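Local coordinates for Mn transporter subunit (Synechocystis sp. PCC 6803, PDB 3UJP), which binds manganese and probably hands it to a membrane transporter, as the metal-capturing subunit of an uptake system, at residues Ala181-Val186 with Arg293-Gly298; Gln190-Ser195 with Gly208-Tyr213. One frame throughout, in Å; residues are numbered along the deposited sequence.

Overall arrangement
The two contacts lie side by side in the same lobe, with centres about 12 Å apart, and interaction 2 is nested within the chain loop that interaction 1 closes. Interaction 1 joins the C-terminal ends of helices 158-183 and 284-296 through one hydroxyl and a small apolar patch, with a zinc at its outer side. Interaction 2 is a strand pairing, governed by regular backbone bonds, with Leu193, Val194 and Ile212 buried and Glu210 at the surface. They meet where Arg191 NE probably donates to Val186 O, 2.6 Å away, and where Leu183 packs on Met209. Ile295 of the second helix also touches Leu193 and Met209, so helices and sheet share one apolar seam.

Interaction 1: Ala181-Val186 with Arg293-Gly298; sequences ADLEQV and RVITNG. With ZN (zinc ion), chain N.
Two flat groups, the Asp182 carboxylate and the Gln185 amide, each bring an oxygen to the same methyl of Thr296: OD1 of Asp182 lies 4.1 Å from CG2, and OE1 of Gln185 also comes to 4.1 Å from it. Neither group bonds to Thr296, and both side chains cross that of the threonine at about a right angle. The hydroxyl does the polar work. OG1 of Thr296 donates to the backbone O of Asp182; the modelled separation of 2.5 Å is very short and, at this resolution, should not be read as unusual strength. OG1 sits beside the backbone N (chi1 -80°), with CG2 anti to that N, and is directed across the gap to the carbonyl. An alanine at Thr296 would remove both branches and is likely to leave the Asp182 carbonyl without this donor and the Gln185 amide without its methyl neighbour. The pairing joins the last turns of helices 158-183 and 284-296; the former is probably the long helix that links the two lobes in this family of metal-binding proteins. On the inner side, CD2 of Leu183 meets CG2 of Ile295 at 3.9 Å, and Val186 continues the apolar layer onto Leu299 and Leu300. Arg293 passes Asp182 with its aliphatic CG and pairs instead with Glu289. Facing away from the helix pair, Glu184 grips a zinc ion with both carboxylate oxygens, OE1 at 2.4 Å and OE2 at 2.7 Å, while Glu277 of the second subunit and Asp104 of the third bring further carboxylates close to OE2.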
loop_
_atom_site.group_PDB
_atom_site.type_symbol
_atom_site.label_atom_id
_atom_site.label_comp_id
_atom_site.label_asym_id
_atom_site.label_seq_id
_atom_site.Cartn_x
_atom_site.Cartn_y
_atom_site.Cartn_z
ATOM N N ALA A 181 -28.040 21.789 -4.033
ATOM C CA ALA A 181 -29.416 21.300 -4.066
ATOM C C ALA A 181 -29.930 20.908 -2.672
ATOM O O ALA A 181 -31.136 20.734 -2.468
ATOM C CB ALA A 181 -29.523 20.117 -5.033
ATOM N N ASP A 182 -29.006 20.787 -1.719
ATOM C CA ASP A 182 -29.316 20.348 -0.357
ATOM C C ASP A 182 -29.512 21.516 0.616
ATOM O O ASP A 182 -30.276 21.430 1.571
ATOM C CB ASP A 182 -28.188 19.458 0.164
ATOM C CG ASP A 182 -28.659 18.059 0.540
ATOM O OD1 ASP A 182 -29.433 17.912 1.521
ATOM O OD2 ASP A 182 -28.225 17.097 -0.134
ATOM N N LEU A 183 -28.799 22.606 0.372
ATOM C CA LEU A 183 -28.821 23.762 1.254
ATOM C C LEU A 183 -29.856 24.776 0.768
ATOM O O LEU A 183 -30.231 25.695 1.508
ATOM C CB LEU A 183 -27.431 24.409 1.290
ATOM C CG LEU A 183 -26.255 23.585 1.823
ATOM C CD1 LEU A 183 -24.934 24.106 1.288
ATOM C CD2 LEU A 183 -26.253 23.581 3.338
ATOM N N GLU A 184 -30.295 24.611 -0.484
ATOM C CA GLU A 184 -31.316 25.482 -1.068
ATOM C C GLU A 184 -32.670 25.242 -0.393
ATOM O O GLU A 184 -33.534 26.118 -0.378
ATOM C CB GLU A 184 -31.386 25.339 -2.605
ATOM C CG GLU A 184 -32.350 24.279 -3.159
ATOM C CD GLU A 184 -32.115 23.980 -4.655
ATOM O OE1 GLU A 184 -30.962 23.748 -5.064
ATOM O OE2 GLU A 184 -33.085 23.955 -5.437
ATOM N N GLN A 185 -32.826 24.062 0.194
ATOM C CA GLN A 185 -34.024 23.731 0.962
ATOM C C GLN A 185 -34.325 24.738 2.068
ATOM O O GLN A 185 -35.268 25.511 1.957
ATOM C CB GLN A 185 -33.934 22.316 1.530
ATOM C CG GLN A 185 -33.889 21.229 0.436
ATOM C CD GLN A 185 -33.823 19.797 0.987
ATOM O OE1 GLN A 185 -34.394 19.487 2.041
ATOM N NE2 GLN A 185 -33.113 18.917 0.270
ATOM N N VAL A 186 -33.540 24.719 3.138
ATOM C CA VAL A 186 -33.622 25.750 4.170
ATOM C C VAL A 186 -33.731 27.167 3.539
ATOM O O VAL A 186 -32.941 27.527 2.666
ATOM C CB VAL A 186 -32.421 25.612 5.169
ATOM C CG1 VAL A 186 -31.254 24.871 4.514
ATOM C CG2 VAL A 186 -31.985 26.964 5.726
ATOM N N ARG A 293 -25.477 17.537 4.389
ATOM C CA ARG A 293 -26.655 16.833 4.849
ATOM C C ARG A 293 -26.957 17.205 6.304
ATOM O O ARG A 293 -28.032 17.705 6.582
ATOM C CB ARG A 293 -26.548 15.326 4.617
ATOM C CG ARG A 293 -27.344 14.836 3.392
ATOM C CD ARG A 293 -26.756 13.562 2.770
ATOM N NE ARG A 293 -26.310 12.622 3.792
ATOM C CZ ARG A 293 -25.256 11.816 3.678
ATOM N NH1 ARG A 293 -24.937 11.009 4.679
ATOM N NH2 ARG A 293 -24.516 11.815 2.572
ATOM N N VAL A 294 -26.011 17.034 7.224
ATOM C CA VAL A 294 -26.338 17.230 8.648
ATOM C C VAL A 294 -26.571 18.695 9.020
ATOM O O VAL A 294 -27.122 18.998 10.086
ATOM C CB VAL A 294 -25.332 16.567 9.623
ATOM C CG1 VAL A 294 -24.951 15.187 9.120
ATOM C CG2 VAL A 294 -24.101 17.416 9.800
ATOM N N ILE A 295 -26.153 19.595 8.132
ATOM C CA ILE A 295 -26.446 21.021 8.273
ATOM C C ILE A 295 -27.886 21.276 7.866
ATOM O O ILE A 295 -28.679 21.816 8.643
ATOM C CB ILE A 295 -25.531 21.873 7.389
ATOM C CG1 ILE A 295 -24.154 22.037 8.031
ATOM C CG2 ILE A 295 -26.132 23.235 7.184
ATOM C CD1 ILE A 295 -23.194 22.881 7.211
ATOM N N THR A 296 -28.216 20.872 6.640
ATOM C CA THR A 296 -29.555 21.057 6.098
ATOM C C THR A 296 -30.658 20.638 7.061
ATOM O O THR A 296 -31.462 21.468 7.456
ATOM C CB THR A 296 -29.714 20.368 4.750
ATOM O OG1 THR A 296 -29.138 21.204 3.738
ATOM C CG2 THR A 296 -31.171 20.147 4.428
ATOM N N ASN A 297 -30.684 19.360 7.426
ATOM C CA ASN A 297 -31.694 18.847 8.345
ATOM C C ASN A 297 -31.522 19.399 9.756
ATOM O O ASN A 297 -32.385 19.214 10.614
ATOM C CB ASN A 297 -31.667 17.317 8.370
ATOM C CG ASN A 297 -30.757 16.768 9.450
ATOM O OD1 ASN A 297 -29.661 16.283 9.166
ATOM N ND2 ASN A 297 -31.207 16.842 10.696
ATOM N N GLY A 298 -30.402 20.075 9.989
ATOM C CA GLY A 298 -30.116 20.652 11.290
ATOM C C GLY A 298 -30.951 21.885 11.573
ATOM O O GLY A 298 -31.521 22.025 12.655
HETATM ZN ZN ZN N . -31.249 24.482 -7.314
#

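Interaction 2: Gln190-Ser195 with Gly208-Tyr213; sequences QRFLVS and GMEEIY
Strands 192-195 and 210-213 run parallel, their axes 20° apart, and are joined by four backbone hydrogen bonds in alternating directions: Glu210 N to Arg191 O, Leu193 N to Glu210 O, Ile212 N to Leu193 O, and a longer one, 3.1 Å, from Ser195 N to Ile212 O. On one face Phe192 lies against the aliphatic part of Glu210, with CE2 of the ring 3.6 Å from CG of the glutamate and the ring and carboxylate planes 72° apart. With CG anti to the backbone N, Glu210 brings CB and CG obliquely up to CD2 and CE2 of the ring, before a bend at chi2 (67°) leads the carboxylate away. Beyond them Val194 and Ile212 meet through their CB atoms at 4.3 Å. At the strand entrance Met209 folds its CE methyl to 3.7 Å from CG of Arg191, the two chains crossing nearly at right angles, while CD of Arg191 comes 3.5 Å from O of Gly208. With helix 201-206 the strands form a beta-alpha-beta unit, and Glu211 bonds back to Ser201 in that helix. Tyr213 presents its ring edge, in plane, to CD of Glu211. Val194 bonds through its backbone to Phe244, which ties in strand 242-246. Ser195 OG bonds to O of Glu197, a manganese ligand, so the backbone ladder probably helps to position that part of the metal site.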
loop_
_atom_site.group_PDB
_atom_site.type_symbol
_atom_site.label_atom_id
_atom_site.label_comp_id
_atom_site.label_asym_id
_atom_site.label_seq_id
_atom_site.Cartn_x
_atom_site.Cartn_y
_atom_site.Cartn_z
ATOM N N GLN A 190 -33.113 31.780 7.104
ATOM C CA GLN A 190 -32.732 30.833 8.160
ATOM C C GLN A 190 -31.408 30.152 7.811
ATOM O O GLN A 190 -31.056 29.143 8.416
ATOM C CB GLN A 190 -33.781 29.722 8.362
ATOM C CG GLN A 190 -35.239 30.165 8.455
ATOM C CD GLN A 190 -36.217 28.984 8.450
ATOM O OE1 GLN A 190 -37.384 29.127 8.080
ATOM N NE2 GLN A 190 -35.735 27.816 8.865
ATOM N N ARG A 191 -30.690 30.673 6.821
ATOM C CA ARG A 191 -29.516 29.968 6.321
ATOM C C ARG A 191 -28.256 30.329 7.108
ATOM O O ARG A 191 -27.301 30.891 6.567
ATOM C CB ARG A 191 -29.340 30.183 4.814
ATOM C CG ARG A 191 -29.367 28.874 4.009
ATOM C CD ARG A 191 -29.486 29.092 2.504
ATOM N NE ARG A 191 -30.866 28.963 2.055
ATOM C CZ ARG A 191 -31.295 29.280 0.839
ATOM N NH1 ARG A 191 -30.451 29.755 -0.061
ATOM N NH2 ARG A 191 -32.573 29.129 0.524
ATOM N N PHE A 192 -28.260 29.979 8.392
ATOM C CA PHE A 192 -27.185 30.359 9.310
ATOM C C PHE A 192 -26.374 29.159 9.784
ATOM O O PHE A 192 -26.901 28.202 10.368
ATOM C CB PHE A 192 -27.733 31.152 10.508
ATOM C CG PHE A 192 -28.418 32.439 10.118
ATOM C CD1 PHE A 192 -29.799 32.547 10.156
ATOM C CD2 PHE A 192 -27.679 33.532 9.684
ATOM C CE1 PHE A 192 -30.436 33.721 9.779
ATOM C CE2 PHE A 192 -28.309 34.712 9.306
ATOM C CZ PHE A 192 -29.692 34.804 9.350
ATOM N N LEU A 193 -25.074 29.239 9.535
ATOM C CA LEU A 193 -24.149 28.146 9.803
ATOM C C LEU A 193 -23.268 28.494 11.004
ATOM O O LEU A 193 -22.283 29.228 10.891
ATOM C CB LEU A 193 -23.286 27.880 8.566
ATOM C CG LEU A 193 -22.663 26.508 8.399
ATOM C CD1 LEU A 193 -21.422 26.649 7.551
ATOM C CD2 LEU A 193 -22.337 25.868 9.746
ATOM N N VAL A 194 -23.632 27.947 12.154
ATOM C CA VAL A 194 -22.857 28.138 13.370
ATOM C C VAL A 194 -21.932 26.951 13.699
ATOM O O VAL A 194 -22.377 25.816 13.903
ATOM C CB VAL A 194 -23.771 28.492 14.551
ATOM C CG1 VAL A 194 -25.064 27.712 14.460
ATOM C CG2 VAL A 194 -23.048 28.261 15.876
ATOM N N SER A 195 -20.638 27.266 13.738
ATOM C CA SER A 195 -19.541 26.324 13.941
ATOM C C SER A 195 -18.649 26.923 15.026
ATOM O O SER A 195 -18.970 27.988 15.557
ATOM C CB SER A 195 -18.754 26.161 12.641
ATOM O OG SER A 195 -18.336 27.414 12.116
ATOM N N GLY A 208 -24.655 30.393 -0.399
ATOM C CA GLY A 208 -25.331 31.542 0.180
ATOM C C GLY A 208 -25.829 31.348 1.598
ATOM O O GLY A 208 -27.026 31.485 1.872
ATOM N N MET A 209 -24.907 31.038 2.503
ATOM C CA MET A 209 -25.234 30.947 3.918
ATOM C C MET A 209 -24.589 32.097 4.705
ATOM O O MET A 209 -23.602 32.704 4.265
ATOM C CB MET A 209 -24.798 29.599 4.490
ATOM C CG MET A 209 -25.442 28.396 3.819
ATOM S SD MET A 209 -25.375 26.899 4.831
ATOM C CE MET A 209 -26.768 27.136 5.940
ATOM N N GLU A 210 -25.165 32.414 5.859
ATOM C CA GLU A 210 -24.557 33.391 6.742
ATOM C C GLU A 210 -23.860 32.599 7.841
ATOM O O GLU A 210 -24.483 31.781 8.531
ATOM C CB GLU A 210 -25.597 34.386 7.293
ATOM C CG GLU A 210 -25.030 35.631 8.037
ATOM C CD GLU A 210 -24.248 36.640 7.145
ATOM O OE1 GLU A 210 -23.430 37.432 7.710
ATOM O OE2 GLU A 210 -24.452 36.658 5.898
ATOM N N GLU A 211 -22.553 32.827 7.962
ATOM C CA GLU A 211 -21.706 32.104 8.901
ATOM C C GLU A 211 -21.707 32.770 10.277
ATOM O O GLU A 211 -21.739 33.995 10.400
ATOM C CB GLU A 211 -20.270 32.012 8.365
ATOM C CG GLU A 211 -19.430 30.922 9.036
ATOM C CD GLU A 211 -17.985 30.905 8.555
ATOM O OE1 GLU A 211 -17.362 29.811 8.596
ATOM O OE2 GLU A 211 -17.487 31.987 8.153
ATOM N N ILE A 212 -21.694 31.948 11.310
ATOM C CA ILE A 212 -21.489 32.446 12.659
ATOM C C ILE A 212 -20.485 31.529 13.360
ATOM O O ILE A 212 -20.769 30.350 13.610
ATOM C CB ILE A 212 -22.805 32.516 13.456
ATOM C CG1 ILE A 212 -23.896 33.203 12.653
ATOM C CG2 ILE A 212 -22.614 33.300 14.730
ATOM C CD1 ILE A 212 -25.182 33.302 13.419
ATOM N N TYR A 213 -19.303 32.061 13.661
ATOM C CA TYR A 213 -18.240 31.252 14.253
ATOM C C TYR A 213 -17.813 31.718 15.650
ATOM O O TYR A 213 -17.932 32.900 15.984
ATOM C CB TYR A 213 -17.043 31.185 13.311
ATOM C CG TYR A 213 -16.588 32.516 12.785
ATOM C CD1 TYR A 213 -15.931 33.420 13.613
ATOM C CD2 TYR A 213 -16.785 32.865 11.452
ATOM C CE1 TYR A 213 -15.488 34.648 13.138
ATOM C CE2 TYR A 213 -16.346 34.097 10.952
ATOM C CZ TYR A 213 -15.692 34.986 11.805
ATOM O OH TYR A 213 -15.240 36.211 11.342
#